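Local coordinates for kinesin-like protein (Caenorhabditis elegans, PDB 5X3E) that probably works as a kinesin-6 motor, hydrolysing ATP to drive its interaction with microtubules, at residues 362-367 / 425-430. Numbering follows the deposited sequence.
Sequences TLRQCI and LAFAEE
One face of the Phe427 ring is covered by the aliphatic part of Arg364: CG of Arg364 lies 3.9 Å from the centroid of the Phe427 ring, 22° off the normal, in a CH-pi contact displaced toward the rim. At the ring's edge, in its plane, CD1 of Ile367 meets CD1 of Phe427 at 3.6 Å, and the side chains of Leu363 and Phe427 approach more loosely, CG to CE1 at 4.4 Å. A flat apolar ring suits this place, offering a face to the arginine methylenes and an edge to isoleucine, while branched Ile367 packs on the buried side against both Phe427 and Met407. The ring also reaches the helix backbone, where CE1 of Phe427 comes within 3.6 Å of CA of Arg364. With CG anti to its carbonyl carbon (chi1 -81°), Phe427 carries its ring to the helix although its CB bond does not point there. Arginine suits its partly exposed position: its methylenes pack on the aromatic face, then a bend at chi3 turns the guanidinium obliquely beside the ring, where the charge can probably stay near solvent. No hydrogen bond joins the segments, so apolar packing carries the contact. Tyr119 meets the same ring edge-to-face, while Met407 and Ile409 of strand 404-411 also pack against it. An alanine in place of Phe427 would probably open a gap between this loop and helix 350-375, leaving Arg364 CG and Ile367 CD1 without the ring they share. Phe427 thus anchors the loop between helix 418-424 and strand 430-433 against helix 350-375 and the central sheet, a helix-on-sheet core characteristic of the P-loop NTPase fold of kinesin motor domains.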
ATOM      1  N   THR A 362       3.218 -17.836  -1.877  1.00 75.31           N
ATOM      2  CA  THR A 362       4.584 -17.317  -1.883  1.00 65.88           C
ATOM      3  C   THR A 362       4.755 -16.199  -0.863  1.00 70.81           C
ATOM      4  O   THR A 362       5.809 -16.086  -0.223  1.00 74.20           O
ATOM      5  CB  THR A 362       4.950 -16.815  -3.281  1.00 58.62           C
ATOM      6  OG1 THR A 362       4.691 -17.842  -4.245  1.00 66.43           O
ATOM      7  CG2 THR A 362       6.412 -16.420  -3.336  1.00 57.73           C
ATOM      8  N   LEU A 363       3.738 -15.347  -0.718  1.00 76.02           N
ATOM      9  CA  LEU A 363       3.786 -14.284   0.279  1.00 67.49           C
ATOM     10  C   LEU A 363       3.905 -14.855   1.686  1.00 63.46           C
ATOM     11  O   LEU A 363       4.717 -14.382   2.492  1.00 60.47           O
ATOM     12  CB  LEU A 363       2.543 -13.403   0.166  1.00 66.04           C
ATOM     13  CG  LEU A 363       2.465 -12.214   1.124  1.00 54.85           C
ATOM     14  CD1 LEU A 363       3.674 -11.312   0.955  1.00 42.75           C
ATOM     15  CD2 LEU A 363       1.171 -11.447   0.908  1.00 62.06           C
ATOM     16  N   ARG A 364       3.098 -15.875   1.996  1.00 52.71           N
ATOM     17  CA  ARG A 364       3.180 -16.534   3.296  1.00 55.33           C
ATOM     18  C   ARG A 364       4.589 -17.048   3.560  1.00 72.88           C
ATOM     19  O   ARG A 364       5.191 -16.739   4.595  1.00 85.36           O
ATOM     20  CB  ARG A 364       2.164 -17.678   3.371  1.00 65.66           C
ATOM     21  CG  ARG A 364       1.480 -17.846   4.731  1.00 62.68           C
ATOM     22  CD  ARG A 364       0.880 -19.242   4.898  1.00 85.89           C
ATOM     23  NE  ARG A 364       0.275 -19.738   3.661  1.00115.33           N
ATOM     24  CZ  ARG A 364      -1.004 -19.593   3.330  1.00117.26           C
ATOM     25  NH1 ARG A 364      -1.837 -18.959   4.145  1.00118.19           N
ATOM     26  NH2 ARG A 364      -1.450 -20.079   2.178  1.00104.01           N
ATOM     27  N   GLN A 365       5.129 -17.837   2.624  1.00 69.89           N
ATOM     28  CA  GLN A 365       6.478 -18.372   2.777  1.00 72.46           C
ATOM     29  C   GLN A 365       7.498 -17.256   2.971  1.00 79.47           C
ATOM     30  O   GLN A 365       8.436 -17.393   3.765  1.00 87.42           O
ATOM     31  CB  GLN A 365       6.842 -19.226   1.558  1.00 71.05           C
ATOM     32  CG  GLN A 365       5.881 -20.370   1.288  1.00 86.62           C
ATOM     33  CD  GLN A 365       6.139 -21.047  -0.046  1.00 94.71           C
ATOM     34  OE1 GLN A 365       7.171 -20.825  -0.679  1.00 94.97           O
ATOM     35  NE2 GLN A 365       5.196 -21.878  -0.481  1.00 92.92           N
ATOM     36  N   CYS A 366       7.328 -16.141   2.259  1.00 65.99           N
ATOM     37  CA  CYS A 366       8.325 -15.079   2.311  1.00 61.30           C
ATOM     38  C   CYS A 366       8.328 -14.356   3.655  1.00 69.96           C
ATOM     39  O   CYS A 366       9.402 -14.064   4.193  1.00 73.34           O
ATOM     40  CB  CYS A 366       8.118 -14.106   1.155  1.00 59.01           C
ATOM     41  SG  CYS A 366       8.715 -14.776  -0.418  1.00 60.90           S
ATOM     42  N   ILE A 367       7.154 -14.059   4.224  1.00 81.48           N
ATOM     43  CA  ILE A 367       7.164 -13.394   5.529  1.00 78.94           C
ATOM     44  C   ILE A 367       7.622 -14.349   6.623  1.00 70.47           C
ATOM     45  O   ILE A 367       8.127 -13.900   7.660  1.00 65.12           O
ATOM     46  CB  ILE A 367       5.797 -12.782   5.926  1.00 65.81           C
ATOM     47  CG1 ILE A 367       4.894 -13.830   6.566  1.00 80.76           C
ATOM     48  CG2 ILE A 367       5.104 -12.124   4.739  1.00 52.96           C
ATOM     49  CD1 ILE A 367       3.761 -13.241   7.355  1.00 95.24           C
ATOM     50  N   LEU A 425      -5.722 -16.778   9.074  1.00 93.60           N
ATOM     51  CA  LEU A 425      -5.104 -16.672  10.388  1.00 90.86           C
ATOM     52  C   LEU A 425      -3.770 -17.400  10.465  1.00 89.19           C
ATOM     53  O   LEU A 425      -3.067 -17.263  11.468  1.00 89.53           O
ATOM     54  CB  LEU A 425      -6.053 -17.207  11.466  1.00 93.55           C
ATOM     55  CG  LEU A 425      -7.393 -16.488  11.655  1.00 81.56           C
ATOM     56  CD1 LEU A 425      -8.280 -17.259  12.611  1.00 81.73           C
ATOM     57  CD2 LEU A 425      -7.205 -15.069  12.144  1.00 81.20           C
ATOM     58  N   ALA A 426      -3.413 -18.181   9.440  1.00 98.90           N
ATOM     59  CA  ALA A 426      -2.095 -18.805   9.398  1.00100.79           C
ATOM     60  C   ALA A 426      -0.969 -17.784   9.276  1.00 97.75           C
ATOM     61  O   ALA A 426       0.185 -18.116   9.564  1.00 95.23           O
ATOM     62  CB  ALA A 426      -2.019 -19.797   8.237  1.00 89.12           C
ATOM     63  N   PHE A 427      -1.278 -16.553   8.858  1.00 89.74           N
ATOM     64  CA  PHE A 427      -0.301 -15.471   8.846  1.00 86.84           C
ATOM     65  C   PHE A 427       0.079 -15.000  10.243  1.00 92.09           C
ATOM     66  O   PHE A 427       0.878 -14.066  10.363  1.00 93.39           O
ATOM     67  CB  PHE A 427      -0.838 -14.289   8.038  1.00 84.16           C
ATOM     68  CG  PHE A 427      -0.678 -14.441   6.549  1.00 88.00           C
ATOM     69  CD1 PHE A 427       0.546 -14.214   5.942  1.00 86.18           C
ATOM     70  CD2 PHE A 427      -1.756 -14.799   5.756  1.00 92.05           C
ATOM     71  CE1 PHE A 427       0.693 -14.342   4.574  1.00 81.94           C
ATOM     72  CE2 PHE A 427      -1.612 -14.932   4.386  1.00 91.83           C
ATOM     73  CZ  PHE A 427      -0.388 -14.702   3.796  1.00 83.73           C
ATOM     74  N   ALA A 428      -0.485 -15.612  11.285  1.00 96.42           N
ATOM     75  CA  ALA A 428      -0.296 -15.143  12.650  1.00 94.79           C
ATOM     76  C   ALA A 428       1.163 -15.264  13.068  1.00 99.40           C
ATOM     77  O   ALA A 428       1.893 -16.155  12.623  1.00102.50           O
ATOM     78  CB  ALA A 428      -1.190 -15.919  13.616  1.00 96.99           C
ATOM     79  N   GLU A 429       1.585 -14.319  13.911  1.00105.38           N
ATOM     80  CA  GLU A 429       2.958 -14.303  14.400  1.00102.06           C
ATOM     81  C   GLU A 429       3.310 -15.617  15.090  1.00106.35           C
ATOM     82  O   GLU A 429       4.425 -16.127  14.940  1.00113.48           O
ATOM     83  CB  GLU A 429       3.154 -13.098  15.323  1.00100.23           C
ATOM     84  CG  GLU A 429       2.456 -11.855  14.754  1.00 92.21           C
ATOM     85  CD  GLU A 429       3.003 -10.525  15.256  1.00 74.63           C
ATOM     86  OE1 GLU A 429       2.524  -9.486  14.766  1.00 65.71           O
ATOM     87  OE2 GLU A 429       3.862 -10.503  16.162  1.00 89.73           O
ATOM     88  N   GLU A 430       2.364 -16.188  15.834  1.00102.00           N
ATOM     89  CA  GLU A 430       2.524 -17.509  16.427  1.00107.47           C
ATOM     90  C   GLU A 430       1.149 -18.128  16.656  1.00113.46           C
ATOM     91  O   GLU A 430       0.135 -17.426  16.684  1.00121.09           O
ATOM     92  CB  GLU A 430       3.330 -17.433  17.724  1.00111.92           C
ATOM     93  CG  GLU A 430       2.680 -16.597  18.807  1.00113.81           C
ATOM     94  CD  GLU A 430       3.062 -17.050  20.200  1.00125.49           C
ATOM     95  OE1 GLU A 430       2.988 -18.267  20.473  1.00129.25           O
ATOM     96  OE2 GLU A 430       3.432 -16.184  21.021  1.00124.19           O
TER